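Local coordinates for DUF1902 domain-containing protein (Thermus thermophilus, PDB 1WV8) that is of unknown function, forms a two-chain assembly, and belongs to a family grouped with the Met repressor-like proteins, at residues 39-44 against 60-65. Sequence-based numbering, arbitrary orientation.
Sequences AKLAVM and VELRLE
Leu-41, on the inner face of helix 34-51, points at strand 61-69 and meets two leucines there. Its CB lies 3.5 Å from Leu-62 CD2, so Leu-62 touches the root of the side chain, while Leu-41 CD2, one of its two terminal methyls, reaches Leu-64 CG at 3.9 Å. The side chains of Leu-41 and Leu-64 cross at about a right angle. In Leu-62, CG is anti to the backbone N (chi1 178°), and the side chain extends from the strand until CD2 meets the sheet-facing side of the helix. Leucine, branched and wholly apolar, suits these three buried positions and can bridge helix and sheet. The backbone N of Ala-42 grazes Leu-62 CD2 at 4.5 Å; its methyl takes no part, and the residue packs against Arg-68 of the second subunit.

Leu-62 and Leu-64 point to the same face because residues alternate along a strand; Glu-61, Arg-63 and Glu-65 carry the polar groups away from the helix. Backbone bonds to strand 3-11 hold this row in place, and an antiparallel ladder with the second subunit continues the sheet. Around the leucines, Val-6, Val-45, Leu-37 and Leu-38 enlarge the apolar layer. The axes of helix 39-44 and strand 61-65 approach to 10.2 Å, their N-to-C directions 144° apart, nearer antiparallel than parallel. Branched hydrocarbon makes the join, which depends on shape and exclusion of water rather than directional bonds.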
ATOM      1  N   ALA A  39      -3.271  -6.303  -9.518  1.00 42.85           N
ATOM      2  CA  ALA A  39      -3.735  -6.693 -10.840  1.00 46.51           C
ATOM      3  C   ALA A  39      -5.252  -6.879 -10.815  1.00 51.39           C
ATOM      4  O   ALA A  39      -5.981  -6.243 -11.586  1.00 50.35           O
ATOM      5  CB  ALA A  39      -3.049  -7.986 -11.268  1.00 36.18           C
ATOM      6  N   LYS A  40      -5.734  -7.737  -9.915  1.00 47.94           N
ATOM      7  CA  LYS A  40      -7.169  -7.989  -9.823  1.00 43.36           C
ATOM      8  C   LYS A  40      -7.966  -6.700  -9.604  1.00 43.47           C
ATOM      9  O   LYS A  40      -8.996  -6.489 -10.244  1.00 41.02           O
ATOM     10  CB  LYS A  40      -7.456  -8.995  -8.708  1.00 46.51           C
ATOM     11  CG  LYS A  40      -6.799 -10.348  -8.930  1.00 58.23           C
ATOM     12  CD  LYS A  40      -7.229 -11.375  -7.895  1.00 63.23           C
ATOM     13  CE  LYS A  40      -6.683 -12.757  -8.246  1.00 70.86           C
ATOM     14  NZ  LYS A  40      -7.164 -13.825  -7.325  1.00 63.61           N
ATOM     15  N   LEU A  41      -7.481  -5.832  -8.719  1.00 31.95           N
ATOM     16  CA  LEU A  41      -8.165  -4.575  -8.425  1.00 36.73           C
ATOM     17  C   LEU A  41      -8.316  -3.666  -9.647  1.00 45.81           C
ATOM     18  O   LEU A  41      -9.356  -3.039  -9.843  1.00 44.40           O
ATOM     19  CB  LEU A  41      -7.423  -3.828  -7.310  1.00 37.31           C
ATOM     20  CG  LEU A  41      -7.849  -4.103  -5.858  1.00 46.70           C
ATOM     21  CD1 LEU A  41      -8.273  -5.533  -5.715  1.00 38.36           C
ATOM     22  CD2 LEU A  41      -6.701  -3.787  -4.897  1.00 27.82           C
ATOM     23  N   ALA A  42      -7.268  -3.603 -10.459  1.00 44.39           N
ATOM     24  CA  ALA A  42      -7.259  -2.768 -11.655  1.00 53.21           C
ATOM     25  C   ALA A  42      -8.440  -3.077 -12.559  1.00 52.02           C
ATOM     26  O   ALA A  42      -8.973  -2.193 -13.226  1.00 57.49           O
ATOM     27  CB  ALA A  42      -5.959  -2.971 -12.415  1.00 36.67           C
ATOM     28  N   VAL A  43      -8.847  -4.340 -12.569  1.00 54.87           N
ATOM     29  CA  VAL A  43      -9.962  -4.778 -13.393  1.00 55.45           C
ATOM     30  C   VAL A  43     -11.307  -4.574 -12.697  1.00 57.84           C
ATOM     31  O   VAL A  43     -12.189  -3.890 -13.214  1.00 57.66           O
ATOM     32  CB  VAL A  43      -9.824  -6.267 -13.750  1.00 49.09           C
ATOM     33  CG1 VAL A  43     -10.955  -6.683 -14.654  1.00 57.09           C
ATOM     34  CG2 VAL A  43      -8.485  -6.525 -14.423  1.00 51.39           C
HETATM   35  N   MSE A  44     -11.451  -5.165 -11.516  1.00 53.26           N
HETATM   36  CA  MSE A  44     -12.690  -5.083 -10.752  1.00 50.06           C
HETATM   37  C   MSE A  44     -13.191  -3.714 -10.311  1.00 49.36           C
HETATM   38  O   MSE A  44     -14.382  -3.430 -10.423  1.00 55.67           O
HETATM   39  CB  MSE A  44     -12.587  -5.958  -9.512  1.00 59.24           C
HETATM   40  CG  MSE A  44     -12.623  -7.436  -9.783  1.00 71.83           C
HETATM   41 SE   MSE A  44     -12.710  -8.342  -8.092  1.00102.56          SE
HETATM   42  CE  MSE A  44     -14.346  -7.550  -7.407  1.00 55.36           C
ATOM     43  N   VAL A  60      -8.945   8.971 -12.230  1.00 71.96           N
ATOM     44  CA  VAL A  60      -8.934   8.255 -10.956  1.00 71.44           C
ATOM     45  C   VAL A  60      -7.760   7.296 -10.787  1.00 63.36           C
ATOM     46  O   VAL A  60      -7.406   6.556 -11.707  1.00 57.16           O
ATOM     47  CB  VAL A  60     -10.245   7.451 -10.748  1.00 73.88           C
ATOM     48  CG1 VAL A  60     -10.207   6.735  -9.407  1.00 78.33           C
ATOM     49  CG2 VAL A  60     -11.445   8.380 -10.807  1.00 72.72           C
ATOM     50  N   GLU A  61      -7.160   7.323  -9.599  1.00 58.31           N
ATOM     51  CA  GLU A  61      -6.040   6.444  -9.272  1.00 50.06           C
ATOM     52  C   GLU A  61      -6.385   5.595  -8.048  1.00 46.44           C
ATOM     53  O   GLU A  61      -7.082   6.042  -7.128  1.00 36.18           O
ATOM     54  CB  GLU A  61      -4.778   7.253  -8.988  1.00 50.62           C
ATOM     55  CG  GLU A  61      -4.950   8.313  -7.912  1.00 80.04           C
ATOM     56  CD  GLU A  61      -3.624   8.845  -7.387  1.00 90.42           C
ATOM     57  OE1 GLU A  61      -2.765   9.235  -8.207  1.00101.27           O
ATOM     58  OE2 GLU A  61      -3.446   8.883  -6.150  1.00 98.12           O
ATOM     59  N   LEU A  62      -5.882   4.372  -8.053  1.00 33.78           N
ATOM     60  CA  LEU A  62      -6.102   3.423  -6.967  1.00 43.84           C
ATOM     61  C   LEU A  62      -4.912   3.404  -5.993  1.00 42.65           C
ATOM     62  O   LEU A  62      -3.781   3.155  -6.409  1.00 36.98           O
ATOM     63  CB  LEU A  62      -6.294   2.029  -7.570  1.00 41.00           C
ATOM     64  CG  LEU A  62      -6.509   0.835  -6.645  1.00 51.59           C
ATOM     65  CD1 LEU A  62      -7.898   0.907  -6.050  1.00 47.31           C
ATOM     66  CD2 LEU A  62      -6.340  -0.452  -7.440  1.00 51.30           C
ATOM     67  N   ARG A  63      -5.157   3.679  -4.708  1.00 28.58           N
ATOM     68  CA  ARG A  63      -4.082   3.644  -3.707  1.00 27.32           C
ATOM     69  C   ARG A  63      -4.243   2.412  -2.795  1.00 38.71           C
ATOM     70  O   ARG A  63      -5.082   2.392  -1.890  1.00 32.52           O
ATOM     71  CB  ARG A  63      -4.080   4.914  -2.848  1.00 32.61           C
ATOM     72  CG  ARG A  63      -2.904   4.982  -1.863  1.00 38.21           C
ATOM     73  CD  ARG A  63      -2.936   6.239  -0.995  1.00 48.93           C
ATOM     74  NE  ARG A  63      -2.872   7.477  -1.772  1.00 52.88           N
ATOM     75  CZ  ARG A  63      -2.917   8.698  -1.239  1.00 58.26           C
ATOM     76  NH1 ARG A  63      -3.025   8.842   0.076  1.00 58.03           N
ATOM     77  NH2 ARG A  63      -2.868   9.773  -2.016  1.00 58.41           N
ATOM     78  N   LEU A  64      -3.454   1.373  -3.056  1.00 35.48           N
ATOM     79  CA  LEU A  64      -3.498   0.159  -2.245  1.00 28.23           C
ATOM     80  C   LEU A  64      -2.626   0.371  -1.016  1.00 36.77           C
ATOM     81  O   LEU A  64      -1.427   0.638  -1.134  1.00 29.18           O
ATOM     82  CB  LEU A  64      -2.970  -1.029  -3.028  1.00 27.05           C
ATOM     83  CG  LEU A  64      -3.659  -2.391  -2.850  1.00 42.81           C
ATOM     84  CD1 LEU A  64      -2.614  -3.476  -3.035  1.00 19.26           C
ATOM     85  CD2 LEU A  64      -4.314  -2.517  -1.486  1.00 42.94           C
ATOM     86  N   GLU A  65      -3.232   0.245   0.162  1.00 26.58           N
ATOM     87  CA  GLU A  65      -2.528   0.453   1.423  1.00 30.92           C
ATOM     88  C   GLU A  65      -2.384  -0.828   2.245  1.00 35.50           C
ATOM     89  O   GLU A  65      -3.335  -1.591   2.396  1.00 40.83           O
ATOM     90  CB  GLU A  65      -3.269   1.505   2.248  1.00 33.78           C
ATOM     91  CG  GLU A  65      -3.448   2.838   1.515  1.00 56.28           C
ATOM     92  CD  GLU A  65      -4.476   3.741   2.178  1.00 65.14           C
ATOM     93  OE1 GLU A  65      -5.626   3.283   2.362  1.00 51.68           O
ATOM     94  OE2 GLU A  65      -4.139   4.905   2.506  1.00 70.78           O
TER